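PDB 4HMW: dihydrophenazinedicarboxylate synthase from Burkholderia, which catalyses several FMN-dependent, oxygen-consuming oxidations in the terminal steps of core phenazine biosynthesis. Local coordinates for residues B[25-30]-B[34-39]. Numbering follows the deposited sequence.
Sequences DPPSEP and LKRWLA
Pro-30 and Leu-34 meet through a backbone hydrogen bond at the start of helix 30-43, while Pro-27, in the loop leading into that helix, touches Arg-36, two residues beyond Leu-34; the contact illustrates how an incoming chain can lie back against the helix it opens. Leu-34 N donates to Pro-30 O at 2.9 Å, with an N-H...O angle of 166°. This is the i to i+4 bond of an alpha-helix, and the same pattern recurs from Leu-38 N to Leu-34 O at 3.0 Å. Proline suits such a place: it has no N-H to give, yet its carbonyl accepts from Leu-34, four residues on.

In this member of the pyridoxamine 5'-phosphate oxidase family, the helix lies against the antiparallel beta-sheet of the FMN-binding split barrel. Leu-34 projects onto that sheet, its CG anti to the backbone N (chi1 171°), and touches Ile-73, Ile-111 and Met-185, with its side chain about 10 Å from that of Gln-110, an FMN-binding residue.

The second touch is between side chains. Arg-36 leaves the helix with CG opposite the carbonyl carbon (chi1 -78°) and runs extended as far as NE, which carries its guanidinium back to the loop. There CG of Pro-27 sits over one face of the planar group, towards NH1, 3.9 Å from Arg-36 NH1 and 4.2 Å from Arg-36 CZ. The contact is apolar on the proline side, and NH1 also makes a salt bridge with Glu-22 OE2, farther back in the same N-terminal region. Strand 197-204 receives the loop: Tyr-201 touches the Pro-30 side chain, and its OH is hydrogen-bonded to Pro-27 O.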
ATOM      1  N   ASP B  25      -6.348  25.879   3.647  1.00 30.01           N
ATOM      2  CA  ASP B  25      -5.923  26.410   4.942  1.00 31.01           C
ATOM      3  C   ASP B  25      -5.476  25.291   5.899  1.00 27.81           C
ATOM      4  O   ASP B  25      -6.186  24.905   6.808  1.00 29.82           O
ATOM      5  CB  ASP B  25      -7.081  27.222   5.504  1.00 34.91           C
ATOM      6  CG  ASP B  25      -6.699  28.034   6.710  1.00 42.90           C
ATOM      7  OD1 ASP B  25      -5.481  28.304   6.905  1.00 45.71           O
ATOM      8  OD2 ASP B  25      -7.639  28.397   7.458  1.00 46.11           O
ATOM      9  N   PRO B  26      -4.268  24.776   5.701  1.00 24.18           N
ATOM     10  CA  PRO B  26      -3.857  23.558   6.415  1.00 22.89           C
ATOM     11  C   PRO B  26      -3.597  23.736   7.913  1.00 22.85           C
ATOM     12  O   PRO B  26      -3.059  24.753   8.290  1.00 25.36           O
ATOM     13  CB  PRO B  26      -2.546  23.202   5.725  1.00 22.30           C
ATOM     14  CG  PRO B  26      -2.591  23.915   4.420  1.00 24.43           C
ATOM     15  CD  PRO B  26      -3.294  25.162   4.664  1.00 24.62           C
ATOM     16  N   PRO B  27      -3.961  22.748   8.747  1.00 23.47           N
ATOM     17  CA  PRO B  27      -3.524  22.757  10.148  1.00 24.67           C
ATOM     18  C   PRO B  27      -1.998  22.773  10.241  1.00 25.17           C
ATOM     19  O   PRO B  27      -1.317  22.276   9.345  1.00 25.01           O
ATOM     20  CB  PRO B  27      -4.056  21.431  10.696  1.00 26.50           C
ATOM     21  CG  PRO B  27      -5.098  21.001   9.775  1.00 26.57           C
ATOM     22  CD  PRO B  27      -4.820  21.592   8.433  1.00 22.68           C
ATOM     23  N   SER B  28      -1.446  23.304  11.320  1.00 25.74           N
ATOM     24  CA  SER B  28       0.004  23.396  11.441  0.53 26.89           C
ATOM     25  C   SER B  28       0.685  22.029  11.514  1.00 26.13           C
ATOM     26  O   SER B  28       1.825  21.894  11.114  1.00 30.74           O
ATOM     27  CB  SER B  28       0.391  24.224  12.664  0.53 28.79           C
ATOM     28  OG  SER B  28      -0.205  23.703  13.836  0.53 30.34           O
ATOM     29  N   GLU B  29      -0.012  21.030  12.043  1.00 26.70           N
ATOM     30  CA  GLU B  29       0.539  19.669  12.179  1.00 27.11           C
ATOM     31  C   GLU B  29      -0.282  18.684  11.364  1.00 21.97           C
ATOM     32  O   GLU B  29      -1.497  18.676  11.452  1.00 22.54           O
ATOM     33  CB  GLU B  29       0.494  19.212  13.650  1.00 33.64           C
ATOM     34  CG  GLU B  29       1.279  20.061  14.604  1.00 42.09           C
ATOM     35  CD  GLU B  29       2.669  19.535  14.845  1.00 49.46           C
ATOM     36  OE1 GLU B  29       3.029  18.498  14.235  1.00 51.01           O
ATOM     37  OE2 GLU B  29       3.408  20.149  15.654  1.00 53.13           O
ATOM     38  N   PRO B  30       0.368  17.828  10.593  1.00 18.83           N
ATOM     39  CA  PRO B  30      -0.420  16.921   9.734  1.00 17.10           C
ATOM     40  C   PRO B  30      -1.213  15.859  10.531  1.00 16.23           C
ATOM     41  O   PRO B  30      -2.280  15.416  10.109  1.00 16.24           O
ATOM     42  CB  PRO B  30       0.626  16.306   8.815  1.00 16.91           C
ATOM     43  CG  PRO B  30       1.922  16.419   9.574  1.00 16.95           C
ATOM     44  CD  PRO B  30       1.821  17.700  10.357  1.00 17.75           C
ATOM     45  N   LEU B  34      -4.847  14.140   9.779  1.00 15.76           N
ATOM     46  CA  LEU B  34      -5.028  12.691   9.720  1.00 15.66           C
ATOM     47  C   LEU B  34      -6.177  12.244  10.611  1.00 15.31           C
ATOM     48  O   LEU B  34      -7.029  11.466  10.200  1.00 15.10           O
ATOM     49  CB  LEU B  34      -3.725  11.981  10.107  1.00 15.47           C
ATOM     50  CG  LEU B  34      -3.733  10.471  10.327  1.00 18.31           C
ATOM     51  CD1 LEU B  34      -4.173   9.759   9.073  1.00 18.34           C
ATOM     52  CD2 LEU B  34      -2.309  10.017  10.786  1.00 20.27           C
ATOM     53  N   LYS B  35      -6.202  12.738  11.836  1.00 15.00           N
ATOM     54  CA  LYS B  35      -7.278  12.371  12.741  1.00 14.88           C
ATOM     55  C   LYS B  35      -8.636  12.848  12.263  1.00 16.33           C
ATOM     56  O   LYS B  35      -9.647  12.148  12.445  1.00 18.58           O
ATOM     57  CB  LYS B  35      -7.003  12.859  14.152  1.00 16.89           C
ATOM     58  CG  LYS B  35      -5.816  12.173  14.821  1.00 18.46           C
ATOM     59  CD  LYS B  35      -5.655  12.648  16.286  1.00 24.14           C
ATOM     60  CE  LYS B  35      -4.474  11.969  16.910  1.00 28.69           C
ATOM     61  NZ  LYS B  35      -4.081  12.619  18.170  1.00 33.53           N
ATOM     62  N   ARG B  36      -8.675  14.044  11.678  1.00 14.96           N
ATOM     63  CA  ARG B  36      -9.952  14.572  11.197  1.00 15.84           C
ATOM     64  C   ARG B  36     -10.471  13.692  10.074  1.00 16.77           C
ATOM     65  O   ARG B  36     -11.649  13.341  10.033  1.00 15.69           O
ATOM     66  CB  ARG B  36      -9.797  16.004  10.687  1.00 19.00           C
ATOM     67  CG  ARG B  36      -9.721  17.069  11.759  1.00 23.71           C
ATOM     68  CD  ARG B  36      -9.718  18.471  11.124  1.00 26.48           C
ATOM     69  NE  ARG B  36      -9.155  19.441  12.049  1.00 28.80           N
ATOM     70  CZ  ARG B  36      -8.762  20.659  11.711  1.00 31.48           C
ATOM     71  NH1 ARG B  36      -8.888  21.063  10.458  1.00 28.99           N
ATOM     72  NH2 ARG B  36      -8.246  21.471  12.642  1.00 35.39           N
ATOM     73  N   TRP B  37      -9.568  13.326   9.147  1.00 14.97           N
ATOM     74  CA  TRP B  37      -9.931  12.495   8.042  1.00 14.39           C
ATOM     75  C   TRP B  37     -10.420  11.122   8.490  1.00 13.72           C
ATOM     76  O   TRP B  37     -11.399  10.605   7.924  1.00 14.66           O
ATOM     77  CB  TRP B  37      -8.804  12.386   6.984  1.00 12.74           C
ATOM     78  CG  TRP B  37      -8.782  13.511   6.016  1.00 12.10           C
ATOM     79  CD1 TRP B  37      -9.259  14.774   6.209  1.00 14.02           C
ATOM     80  CD2 TRP B  37      -8.280  13.476   4.662  1.00 12.88           C
ATOM     81  NE1 TRP B  37      -9.121  15.515   5.056  1.00 16.54           N
ATOM     82  CE2 TRP B  37      -8.514  14.753   4.095  1.00 14.10           C
ATOM     83  CE3 TRP B  37      -7.695  12.492   3.889  1.00 11.51           C
ATOM     84  CZ2 TRP B  37      -8.172  15.061   2.768  1.00 13.08           C
ATOM     85  CZ3 TRP B  37      -7.323  12.799   2.585  1.00 12.55           C
ATOM     86  CH2 TRP B  37      -7.570  14.076   2.034  1.00 11.93           C
ATOM     87  N   LEU B  38      -9.753  10.531   9.479  1.00 14.50           N
ATOM     88  CA  LEU B  38     -10.172   9.227   9.980  1.00 15.11           C
ATOM     89  C   LEU B  38     -11.557   9.313  10.641  1.00 14.64           C
ATOM     90  O   LEU B  38     -12.380   8.396  10.525  1.00 16.53           O
ATOM     91  CB  LEU B  38      -9.168   8.656  10.999  1.00 15.11           C
ATOM     92  CG  LEU B  38      -7.990   7.991  10.292  1.00 17.33           C
ATOM     93  CD1 LEU B  38      -6.786   7.953  11.151  1.00 19.98           C
ATOM     94  CD2 LEU B  38      -8.363   6.565   9.884  1.00 18.78           C
ATOM     95  N   ALA B  39     -11.820  10.419  11.310  1.00 14.61           N
ATOM     96  CA  ALA B  39     -13.130  10.560  11.983  1.00 16.20           C
ATOM     97  C   ALA B  39     -14.213  10.719  10.910  1.00 16.64           C
ATOM     98  O   ALA B  39     -15.312  10.141  11.029  1.00 18.20           O
ATOM     99  CB  ALA B  39     -13.111  11.705  12.900  1.00 19.45           C
TER